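2-oxo-1,2-dihydroquinoline 8-monooxygenase, oxygenase component (Pseudomonas putida, PDB 1Z02) is the oxygenase component that inserts an oxygen atom into 2-oxo-1,2-dihydroquinoline at carbon 8, carrying a Rieske [2Fe-2S] cluster and a mononuclear iron. Local coordinates at residues 25-30 with 381-386; 56-61 with 93-98; 61-66 with 150-155; 321-326 with 375-380. All coordinates share one frame; numbering follows the deposited sequence.

Contacts 2 and 3 belong to the Rieske part and share strand 58-63 through Ile61; contacts 1 and 4 lie along the run from helix 363-376 to helix 380-384. Contact 3, buried, its centre about 13 Å from that of the chain, is apolar, as is the partly buried contact 2, centred about 24 Å from it. The other two are polar: contact 4, buried, its centre about 16 Å from the chain's, turns on one tyrosine-aspartate bond; contact 1, largely buried although centred about 23 Å from it, on a water and helix-end carbonyls. Contacts 1 and 4 touch, Tyr376 reaching Glu385; both face the second subunit. Contacts 3 and 4 meet at Gly65 N and Ile321 O, 2.9 Å apart.

Contact 1 of 4, residues 25-30 with 381-386; sequences KTQSQY and GWDDEQ
Gln27 and Asp383 mark the closest backbone approach, their CA atoms 7.8 Å apart, where helix 24-27 near the N-terminus comes up to the C-terminal turn of helix 380-384. Glu385 N still bonds to Gly381 O, after which Glu385 leaves helical geometry. Gln27 covers most of the gap: with CG anti to its carbonyl carbon (chi1 -56°) and the chain extended beyond, its amide end lies against the carbonyl oxygens of Trp382 and Asp383. With an alanine here, these carbonyls would probably lose a polar neighbour and a gap would open over them, although Lys34 bonds Trp382 O. A water links the segments further along. It sits in the plane of the Tyr30 ring, 2.8 Å from both Tyr30 OH and Trp382 O, and close to Glu385 OE2. Tyr30 and Glu385 approach from opposite directions, ring and carboxylate planes 82° apart, yet Tyr30 OH stays 3.9 Å from Glu385 OE2, and the water fills that step. Gln27 CA lies 3.7 Å above one face of the Tyr30 ring, toward its rim. Asp383 and Glu385 each have a cation, Lys34 at Asp383 OD2 and, at Glu385 OE2, Arg398, which also makes a cation-pi contact with Tyr30; Tyr376 bonds Glu385 OE1. The arrangement is a water-bridged docking of an N-terminal helix on a helix C-terminus, beside a subunit interface of the trimer, where Arg87 of the second subunit, a residue of its [2Fe-2S] pocket, forms a long, weak ion pair with Glu385.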
# COMPACT_ATOMS: atom_id res chain seq x y z
N LYS A 25 0.37 25.97 -26.74
CA LYS A 25 1.58 26.03 -27.57
C LYS A 25 2.81 25.77 -26.71
O LYS A 25 3.71 25.01 -27.09
CB LYS A 25 1.69 27.40 -28.24
CG LYS A 25 2.54 27.39 -29.51
CD LYS A 25 4.03 27.16 -29.24
CE LYS A 25 4.79 28.48 -29.16
NZ LYS A 25 4.45 29.29 -27.97
N THR A 26 2.85 26.42 -25.55
CA THR A 26 3.97 26.28 -24.62
C THR A 26 4.10 24.87 -24.06
O THR A 26 5.21 24.34 -23.98
CB THR A 26 3.82 27.27 -23.47
OG1 THR A 26 3.89 28.60 -23.99
CG2 THR A 26 4.93 27.07 -22.43
N GLN A 27 2.98 24.26 -23.67
CA GLN A 27 3.02 22.91 -23.10
C GLN A 27 3.50 21.88 -24.12
O GLN A 27 4.15 20.90 -23.75
CB GLN A 27 1.64 22.50 -22.59
CG GLN A 27 1.06 23.47 -21.57
CD GLN A 27 -0.09 22.88 -20.77
OE1 GLN A 27 -0.86 23.62 -20.15
NE2 GLN A 27 -0.20 21.56 -20.76
N SER A 28 3.20 22.12 -25.39
CA SER A 28 3.61 21.19 -26.44
C SER A 28 5.12 21.20 -26.60
O SER A 28 5.69 20.28 -27.18
CB SER A 28 2.95 21.55 -27.78
OG SER A 28 3.50 22.74 -28.32
N GLN A 29 5.76 22.24 -26.07
CA GLN A 29 7.21 22.37 -26.17
C GLN A 29 7.96 21.62 -25.08
O GLN A 29 9.20 21.63 -25.05
CB GLN A 29 7.60 23.85 -26.18
CG GLN A 29 7.25 24.55 -27.51
CD GLN A 29 7.51 26.04 -27.48
OE1 GLN A 29 6.77 26.80 -26.86
NE2 GLN A 29 8.57 26.48 -28.16
N TYR A 30 7.23 20.98 -24.17
CA TYR A 30 7.88 20.18 -23.14
C TYR A 30 7.15 18.88 -22.84
O TYR A 30 7.02 18.47 -21.69
CB TYR A 30 8.12 21.00 -21.85
CG TYR A 30 6.95 21.73 -21.24
CD1 TYR A 30 5.94 21.06 -20.56
CD2 TYR A 30 6.90 23.13 -21.27
CE1 TYR A 30 4.91 21.76 -19.92
CE2 TYR A 30 5.88 23.83 -20.64
CZ TYR A 30 4.89 23.14 -19.96
OH TYR A 30 3.92 23.86 -19.31
N GLY A 381 -1.81 17.76 -12.77
CA GLY A 381 -0.99 18.95 -12.68
C GLY A 381 -0.21 19.39 -13.91
O GLY A 381 -0.09 20.59 -14.18
N TRP A 382 0.33 18.43 -14.65
CA TRP A 382 1.11 18.75 -15.84
C TRP A 382 0.28 19.44 -16.93
O TRP A 382 0.83 20.08 -17.85
CB TRP A 382 1.76 17.47 -16.38
CG TRP A 382 2.72 16.87 -15.39
CD1 TRP A 382 2.57 15.70 -14.71
CD2 TRP A 382 3.95 17.45 -14.94
NE1 TRP A 382 3.64 15.50 -13.87
CE2 TRP A 382 4.51 16.55 -13.99
CE3 TRP A 382 4.65 18.62 -15.25
CZ2 TRP A 382 5.72 16.81 -13.34
CZ3 TRP A 382 5.86 18.87 -14.60
CH2 TRP A 382 6.38 17.96 -13.66
N ASP A 383 -1.04 19.35 -16.82
CA ASP A 383 -1.93 19.98 -17.79
C ASP A 383 -2.70 21.13 -17.18
O ASP A 383 -2.86 22.17 -17.81
CB ASP A 383 -2.96 18.99 -18.33
CG ASP A 383 -2.36 17.93 -19.22
OD1 ASP A 383 -3.13 17.04 -19.63
OD2 ASP A 383 -1.15 17.96 -19.50
N ASP A 384 -3.19 20.93 -15.95
CA ASP A 384 -4.02 21.94 -15.27
C ASP A 384 -3.33 22.98 -14.40
O ASP A 384 -3.98 23.91 -13.91
CB ASP A 384 -5.10 21.23 -14.44
CG ASP A 384 -6.10 20.48 -15.30
OD1 ASP A 384 -6.99 19.81 -14.74
OD2 ASP A 384 -5.98 20.56 -16.54
N GLU A 385 -2.03 22.84 -14.17
CA GLU A 385 -1.32 23.84 -13.38
C GLU A 385 -1.52 25.18 -14.09
O GLU A 385 -1.63 25.23 -15.32
CB GLU A 385 0.17 23.49 -13.32
CG GLU A 385 0.87 23.60 -14.66
CD GLU A 385 2.31 23.10 -14.62
OE1 GLU A 385 2.89 23.00 -13.51
OE2 GLU A 385 2.86 22.82 -15.71
N GLN A 386 -1.59 26.28 -13.34
CA GLN A 386 -1.75 27.59 -13.96
C GLN A 386 -0.53 28.44 -13.65
O GLN A 386 -0.50 29.16 -12.66
CB GLN A 386 -3.04 28.26 -13.49
CG GLN A 386 -4.27 27.46 -13.90
CD GLN A 386 -5.57 28.21 -13.76
OE1 GLN A 386 -5.76 29.28 -14.34
NE2 GLN A 386 -6.49 27.66 -12.99
O HOH W 1 1.81 22.66 -17.97

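Contact 2 of 4, residues 56-61 with 93-98; sequences DQVQGI and EKPTCF
Val58 loses the most surface here, and Pro95 takes up most of it. The side chain of Val58 crosses Pro95 obliquely, meeting its CB and CG: Val58 CB lies 3.7 Å from Pro95 CB, with Pro95 CG equally near. CG1 of Val58, placed opposite the backbone N (chi1 173°), reaches toward Pro95 CG at 4.0 Å, while Val58 CG2 lies 3.9 Å from Pro95 CB. The third residue, Cys97, adds a looser touch, its SG 4.2 Å from Val58 CG2. All of this is van der Waals packing. Within residues 93-98 the hydroxyl of Thr96 turns back to Lys94, OG1 to O 2.9 Å, tying together the residues that flank Pro95. In sequence this loop lies between the cluster-binding pairs Cys84/His86 and Cys105/His108 of the Rieske domain; the side chain of Pro95 is about 13 Å from the cluster. Lys94 and Phe98 also pack on Leu223 of the third subunit. Val58 begins strand 58-63 and rests on Val69 and Arg71 of strand 66-73, while Cys97 touches Arg71 as well as Ile103 of strand 102-104.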
# COMPACT_ATOMS: atom_id res chain seq x y z
N ASP A 56 36.54 -3.06 -0.54
CA ASP A 56 35.83 -4.34 -0.42
C ASP A 56 34.38 -4.23 -0.00
O ASP A 56 33.72 -5.25 0.22
CB ASP A 56 36.58 -5.27 0.54
CG ASP A 56 37.55 -6.19 -0.17
OD1 ASP A 56 38.39 -6.81 0.52
OD2 ASP A 56 37.47 -6.32 -1.42
N GLN A 57 33.87 -3.01 0.11
CA GLN A 57 32.47 -2.85 0.48
C GLN A 57 31.61 -2.93 -0.78
O GLN A 57 32.04 -2.52 -1.86
CB GLN A 57 32.26 -1.50 1.18
CG GLN A 57 30.90 -1.39 1.86
CD GLN A 57 30.72 -0.10 2.61
OE1 GLN A 57 31.68 0.63 2.86
NE2 GLN A 57 29.48 0.19 2.99
N VAL A 58 30.41 -3.48 -0.63
CA VAL A 58 29.47 -3.61 -1.74
C VAL A 58 28.19 -2.92 -1.31
O VAL A 58 27.77 -3.04 -0.17
CB VAL A 58 29.17 -5.10 -2.03
CG1 VAL A 58 28.05 -5.22 -3.07
CG2 VAL A 58 30.43 -5.78 -2.55
N GLN A 59 27.58 -2.19 -2.23
CA GLN A 59 26.35 -1.46 -1.91
C GLN A 59 25.40 -1.36 -3.10
O GLN A 59 25.82 -1.03 -4.22
CB GLN A 59 26.70 -0.05 -1.43
CG GLN A 59 25.48 0.78 -1.06
CD GLN A 59 24.82 0.32 0.21
OE1 GLN A 59 25.43 0.33 1.28
NE2 GLN A 59 23.55 -0.09 0.12
N GLY A 60 24.12 -1.64 -2.86
CA GLY A 60 23.14 -1.55 -3.93
C GLY A 60 22.29 -0.30 -3.81
O GLY A 60 21.94 0.12 -2.69
N ILE A 61 21.96 0.31 -4.95
CA ILE A 61 21.13 1.51 -5.02
C ILE A 61 20.18 1.37 -6.21
O ILE A 61 20.15 0.33 -6.87
CB ILE A 61 21.99 2.79 -5.23
CG1 ILE A 61 22.78 2.69 -6.53
CG2 ILE A 61 22.93 2.99 -4.07
CD1 ILE A 61 23.69 3.88 -6.80
N GLU A 93 22.23 -7.72 -1.95
CA GLU A 93 21.58 -8.08 -0.69
C GLU A 93 22.48 -8.88 0.25
O GLU A 93 22.33 -8.81 1.46
CB GLU A 93 20.28 -8.84 -0.97
CG GLU A 93 19.15 -7.91 -1.38
CD GLU A 93 17.80 -8.57 -1.34
OE1 GLU A 93 17.52 -9.27 -0.35
OE2 GLU A 93 17.02 -8.37 -2.28
N LYS A 94 23.40 -9.64 -0.32
CA LYS A 94 24.33 -10.41 0.49
C LYS A 94 25.64 -10.45 -0.28
O LYS A 94 25.93 -11.41 -1.00
CB LYS A 94 23.79 -11.82 0.72
CG LYS A 94 24.57 -12.53 1.78
CD LYS A 94 24.08 -13.92 2.05
CE LYS A 94 24.98 -14.52 3.12
NZ LYS A 94 24.73 -15.96 3.38
N PRO A 95 26.46 -9.40 -0.14
CA PRO A 95 27.76 -9.26 -0.81
C PRO A 95 28.61 -10.51 -0.78
O PRO A 95 29.06 -10.92 0.29
CB PRO A 95 28.40 -8.09 -0.08
CG PRO A 95 27.21 -7.24 0.26
CD PRO A 95 26.22 -8.27 0.77
N THR A 96 28.84 -11.09 -1.96
CA THR A 96 29.63 -12.31 -2.10
C THR A 96 30.62 -12.20 -3.25
O THR A 96 30.23 -12.26 -4.42
CB THR A 96 28.71 -13.52 -2.35
OG1 THR A 96 27.76 -13.63 -1.28
CG2 THR A 96 29.52 -14.80 -2.44
N CYS A 97 31.90 -12.05 -2.92
CA CYS A 97 32.94 -11.93 -3.94
C CYS A 97 34.10 -12.88 -3.65
O CYS A 97 34.64 -12.90 -2.54
CB CYS A 97 33.46 -10.50 -4.01
SG CYS A 97 32.18 -9.24 -4.28
N PHE A 98 34.48 -13.68 -4.65
CA PHE A 98 35.56 -14.63 -4.46
C PHE A 98 36.92 -14.16 -4.96
O PHE A 98 37.95 -14.69 -4.55
CB PHE A 98 35.20 -15.97 -5.09
CG PHE A 98 34.01 -16.64 -4.45
CD1 PHE A 98 32.74 -16.51 -5.01
CD2 PHE A 98 34.16 -17.36 -3.28
CE1 PHE A 98 31.63 -17.09 -4.39
CE2 PHE A 98 33.06 -17.95 -2.65
CZ PHE A 98 31.79 -17.81 -3.21

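Contact 3 of 4, residues 61-66 with 150-155; sequences IQICGV and VFVRED
Val152 meets Ile63, Cys64 and Val66 through aliphatic carbons, and ring faces and edges play no part between the segments. The single aromatic ring here, that of Phe151, is directed instead to Trp44 and Phe157, with planes at about 55° and 50° to theirs; the guanidinium of Arg153 likewise serves outside partners, a salt bridge to Asp159 and a bond to Thr138 O. The motif is a two-residue beta hairpin with a type I' turn from Ile63 to Val66, joining strands 58-63 and 66-73 in the Rieske domain. Its closing pair is doubly bonded, Ile63 N to Val66 O at 3.1 Å and Val66 N to Ile63 O at 2.8 Å. Cys64 and Gly65 take the positive phi values that this turn requires, natural for the glycine and less common for the cysteine. Strand 147-152 is the middle strand of a separate three-stranded antiparallel sheet, and Val152 at its end packs against the hairpin, with Ile68 of strand 66-73 as a further neighbour, while Tyr45 of strand 43-49 touches Ile63 and Cys64. At the turn itself, Cys64 and Gly65 make backbone bonds to Pro320 and Ile321, linking the hairpin to the ring-hydroxylase part of the chain. The two methyls of Val152 divide the work. Val152 CG2 touches Ile63 CG2 at 3.6 Å. With chi1 at -171°, Val152 CG1 stands opposite the backbone N and packs against the turn end of the hairpin, 4.1 Å from Val66 CB, 4.3 Å from Cys64 CB and 3.7 Å from the carbonyl O of Ile63.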
# COMPACT_ATOMS: atom_id res chain seq x y z
N ILE A 61 21.96 0.31 -4.95
CA ILE A 61 21.13 1.51 -5.02
C ILE A 61 20.18 1.37 -6.21
O ILE A 61 20.15 0.33 -6.87
CB ILE A 61 21.99 2.79 -5.23
CG1 ILE A 61 22.78 2.69 -6.53
CG2 ILE A 61 22.93 2.99 -4.07
CD1 ILE A 61 23.69 3.88 -6.80
N GLN A 62 19.41 2.41 -6.47
CA GLN A 62 18.49 2.40 -7.61
C GLN A 62 18.35 3.82 -8.14
O GLN A 62 18.03 4.74 -7.38
CB GLN A 62 17.11 1.85 -7.21
CG GLN A 62 16.24 1.52 -8.42
CD GLN A 62 14.88 0.93 -8.08
OE1 GLN A 62 14.21 0.36 -8.94
NE2 GLN A 62 14.45 1.09 -6.83
N ILE A 63 18.60 3.99 -9.43
CA ILE A 63 18.52 5.28 -10.10
C ILE A 63 17.80 5.13 -11.44
O ILE A 63 18.11 4.23 -12.22
CB ILE A 63 19.94 5.88 -10.35
CG1 ILE A 63 20.64 6.13 -9.01
CG2 ILE A 63 19.81 7.19 -11.14
CD1 ILE A 63 22.10 6.54 -9.15
N CYS A 64 16.85 6.01 -11.71
CA CYS A 64 16.05 5.95 -12.93
C CYS A 64 15.41 4.57 -13.08
O CYS A 64 15.25 4.07 -14.20
CB CYS A 64 16.89 6.26 -14.17
SG CYS A 64 17.34 8.03 -14.32
N GLY A 65 15.04 3.97 -11.95
CA GLY A 65 14.41 2.66 -11.97
C GLY A 65 15.39 1.50 -12.18
O GLY A 65 15.01 0.33 -12.08
N VAL A 66 16.65 1.83 -12.45
CA VAL A 66 17.68 0.82 -12.68
C VAL A 66 18.43 0.43 -11.41
O VAL A 66 19.04 1.27 -10.75
CB VAL A 66 18.74 1.33 -13.70
CG1 VAL A 66 19.75 0.23 -13.98
CG2 VAL A 66 18.06 1.77 -14.98
N VAL A 150 27.94 7.90 -11.21
CA VAL A 150 27.72 6.74 -12.07
C VAL A 150 26.93 7.19 -13.28
O VAL A 150 26.04 8.03 -13.17
CB VAL A 150 26.92 5.62 -11.34
CG1 VAL A 150 26.68 4.46 -12.27
CG2 VAL A 150 27.68 5.15 -10.12
N PHE A 151 27.28 6.65 -14.44
CA PHE A 151 26.58 6.98 -15.68
C PHE A 151 25.48 5.93 -15.86
O PHE A 151 25.74 4.82 -16.34
CB PHE A 151 27.54 6.93 -16.87
CG PHE A 151 26.93 7.42 -18.16
CD1 PHE A 151 26.63 8.76 -18.34
CD2 PHE A 151 26.62 6.52 -19.18
CE1 PHE A 151 26.04 9.21 -19.52
CE2 PHE A 151 26.02 6.96 -20.36
CZ PHE A 151 25.73 8.31 -20.53
N VAL A 152 24.26 6.29 -15.45
CA VAL A 152 23.12 5.39 -15.55
C VAL A 152 22.62 5.39 -16.99
O VAL A 152 22.07 6.38 -17.47
CB VAL A 152 21.99 5.83 -14.60
CG1 VAL A 152 20.89 4.75 -14.54
CG2 VAL A 152 22.57 6.08 -13.21
N ARG A 153 22.81 4.27 -17.68
CA ARG A 153 22.44 4.16 -19.08
C ARG A 153 21.56 2.96 -19.41
O ARG A 153 21.44 2.02 -18.62
CB ARG A 153 23.71 4.08 -19.93
CG ARG A 153 24.62 2.95 -19.50
CD ARG A 153 25.73 2.67 -20.50
NE ARG A 153 26.63 1.63 -20.02
CZ ARG A 153 27.72 1.23 -20.68
NH1 ARG A 153 28.49 0.28 -20.17
NH2 ARG A 153 28.02 1.78 -21.85
N GLU A 154 20.96 2.99 -20.60
CA GLU A 154 20.14 1.89 -21.07
C GLU A 154 21.11 0.77 -21.43
O GLU A 154 22.28 1.03 -21.74
CB GLU A 154 19.35 2.29 -22.32
CG GLU A 154 18.62 3.61 -22.24
CD GLU A 154 17.97 3.99 -23.55
OE1 GLU A 154 16.87 3.49 -23.85
OE2 GLU A 154 18.59 4.76 -24.31
N ASP A 155 20.62 -0.46 -21.43
CA ASP A 155 21.44 -1.63 -21.74
C ASP A 155 22.21 -1.53 -23.04
O ASP A 155 23.33 -2.04 -23.16
CB ASP A 155 20.57 -2.89 -21.78
CG ASP A 155 20.01 -3.26 -20.42
OD1 ASP A 155 19.15 -4.15 -20.37
OD2 ASP A 155 20.43 -2.68 -19.41

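Contact 4 of 4, residues 321-326 with 375-380; sequences ITDDTH and FYYDGT
Tyr377 and Asp323 make the one hydrogen bond between the segments: Tyr377 OH donates to Asp323 OD2 at 2.6 Å, meeting it on the syn side, 34° out of the carboxylate plane. With CG anti to the backbone N (chi1 -170°), the Tyr377 ring reaches across to Asp323, ring and carboxylate planes 72° apart. The other oxygen, Asp323 OD1, forms a salt bridge with Lys420, so both oxygens are held. Replacing the tyrosine with a phenylalanine would probably leave Asp323 OD2 without this donor and the carboxylate, still paired with Lys420, freer to turn. Packing is slight: Asp324 CB lies 3.9 Å from Tyr377 CE2, and the carbonyl O of Asp323 lies in the ring plane at its edge. Local bonds shape both loops. Thr322 OG1 accepts from Asp324 N at 3.2 Å, an ST turn; Asp378 OD2 accepts from both Thr380 N, an Asx turn, and Thr380 OG1, at 3.0 and 2.7 Å. Residues 376-379 form a type I turn. The second subunit borders both loops, its Ser423 bonding Asp324 O and its Gly414 bonding Asp378 OD1. The contact thus joins the connection between sheet strands 313-320 and 325-335 to the turn that links helix 363-376 with helix 380-384.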
# COMPACT_ATOMS: atom_id res chain seq x y z
N ILE A 321 14.52 7.69 -8.37
CA ILE A 321 14.71 6.33 -7.88
C ILE A 321 13.68 5.49 -8.63
O ILE A 321 14.02 4.51 -9.30
CB ILE A 321 14.48 6.24 -6.36
CG1 ILE A 321 15.54 7.06 -5.64
CG2 ILE A 321 14.53 4.78 -5.92
CD1 ILE A 321 15.33 7.17 -4.16
N THR A 322 12.41 5.88 -8.47
CA THR A 322 11.30 5.26 -9.17
C THR A 322 10.59 6.48 -9.73
O THR A 322 11.18 7.57 -9.78
CB THR A 322 10.34 4.46 -8.24
OG1 THR A 322 9.77 5.34 -7.26
CG2 THR A 322 11.07 3.32 -7.56
N ASP A 323 9.35 6.34 -10.17
CA ASP A 323 8.65 7.49 -10.69
C ASP A 323 7.98 8.31 -9.60
O ASP A 323 7.39 9.35 -9.88
CB ASP A 323 7.62 7.06 -11.73
CG ASP A 323 6.55 6.15 -11.15
OD1 ASP A 323 6.82 5.44 -10.17
OD2 ASP A 323 5.44 6.15 -11.71
N ASP A 324 8.05 7.86 -8.35
CA ASP A 324 7.45 8.65 -7.27
C ASP A 324 8.35 8.81 -6.05
O ASP A 324 7.87 9.15 -4.97
CB ASP A 324 6.06 8.11 -6.89
CG ASP A 324 6.12 6.83 -6.09
OD1 ASP A 324 5.04 6.38 -5.65
OD2 ASP A 324 7.22 6.28 -5.89
N THR A 325 9.64 8.54 -6.21
CA THR A 325 10.63 8.72 -5.15
C THR A 325 11.92 9.18 -5.81
O THR A 325 12.18 8.85 -6.97
CB THR A 325 10.93 7.43 -4.32
OG1 THR A 325 11.40 6.39 -5.18
CG2 THR A 325 9.68 6.97 -3.59
N HIS A 326 12.71 9.96 -5.09
CA HIS A 326 13.98 10.48 -5.59
C HIS A 326 14.94 10.64 -4.43
O HIS A 326 14.52 10.65 -3.26
CB HIS A 326 13.79 11.85 -6.26
CG HIS A 326 13.29 12.91 -5.34
ND1 HIS A 326 11.97 12.98 -4.93
CD2 HIS A 326 13.92 13.94 -4.72
CE1 HIS A 326 11.82 14.00 -4.10
NE2 HIS A 326 12.99 14.60 -3.95
N PHE A 375 -1.03 16.65 -6.88
CA PHE A 375 -1.62 17.35 -8.02
C PHE A 375 -1.04 16.84 -9.34
O PHE A 375 -1.72 16.82 -10.36
CB PHE A 375 -1.35 18.85 -7.86
CG PHE A 375 -2.01 19.71 -8.92
CD1 PHE A 375 -3.36 19.58 -9.20
CD2 PHE A 375 -1.28 20.69 -9.57
CE1 PHE A 375 -3.98 20.42 -10.12
CE2 PHE A 375 -1.89 21.54 -10.50
CZ PHE A 375 -3.24 21.41 -10.77
N TYR A 376 0.21 16.39 -9.30
CA TYR A 376 0.89 15.94 -10.51
C TYR A 376 1.04 14.46 -10.82
O TYR A 376 1.17 14.10 -11.99
CB TYR A 376 2.30 16.53 -10.54
CG TYR A 376 2.33 18.02 -10.68
CD1 TYR A 376 2.46 18.61 -11.94
CD2 TYR A 376 2.25 18.85 -9.56
CE1 TYR A 376 2.51 20.00 -12.08
CE2 TYR A 376 2.30 20.24 -9.69
CZ TYR A 376 2.43 20.81 -10.95
OH TYR A 376 2.51 22.17 -11.06
N TYR A 377 1.04 13.60 -9.81
CA TYR A 377 1.26 12.19 -10.10
C TYR A 377 0.35 11.53 -11.12
O TYR A 377 0.84 10.85 -12.02
CB TYR A 377 1.29 11.32 -8.84
CG TYR A 377 1.77 9.93 -9.19
CD1 TYR A 377 0.86 8.89 -9.42
CD2 TYR A 377 3.12 9.68 -9.43
CE1 TYR A 377 1.29 7.65 -9.88
CE2 TYR A 377 3.56 8.44 -9.89
CZ TYR A 377 2.64 7.43 -10.12
OH TYR A 377 3.08 6.21 -10.59
N ASP A 378 -0.97 11.71 -11.00
CA ASP A 378 -1.87 11.08 -11.97
C ASP A 378 -1.95 11.84 -13.29
O ASP A 378 -2.77 11.52 -14.14
CB ASP A 378 -3.27 10.88 -11.38
CG ASP A 378 -4.00 12.17 -11.12
OD1 ASP A 378 -5.08 12.11 -10.49
OD2 ASP A 378 -3.52 13.24 -11.55
N GLY A 379 -1.09 12.84 -13.46
CA GLY A 379 -1.07 13.58 -14.71
C GLY A 379 -1.81 14.91 -14.71
O GLY A 379 -1.53 15.78 -15.54
N THR A 380 -2.74 15.07 -13.78
CA THR A 380 -3.52 16.30 -13.72
C THR A 380 -2.68 17.58 -13.77
O THR A 380 -2.83 18.39 -14.69
CB THR A 380 -4.39 16.31 -12.45
OG1 THR A 380 -5.23 15.15 -12.44
CG2 THR A 380 -5.26 17.56 -12.41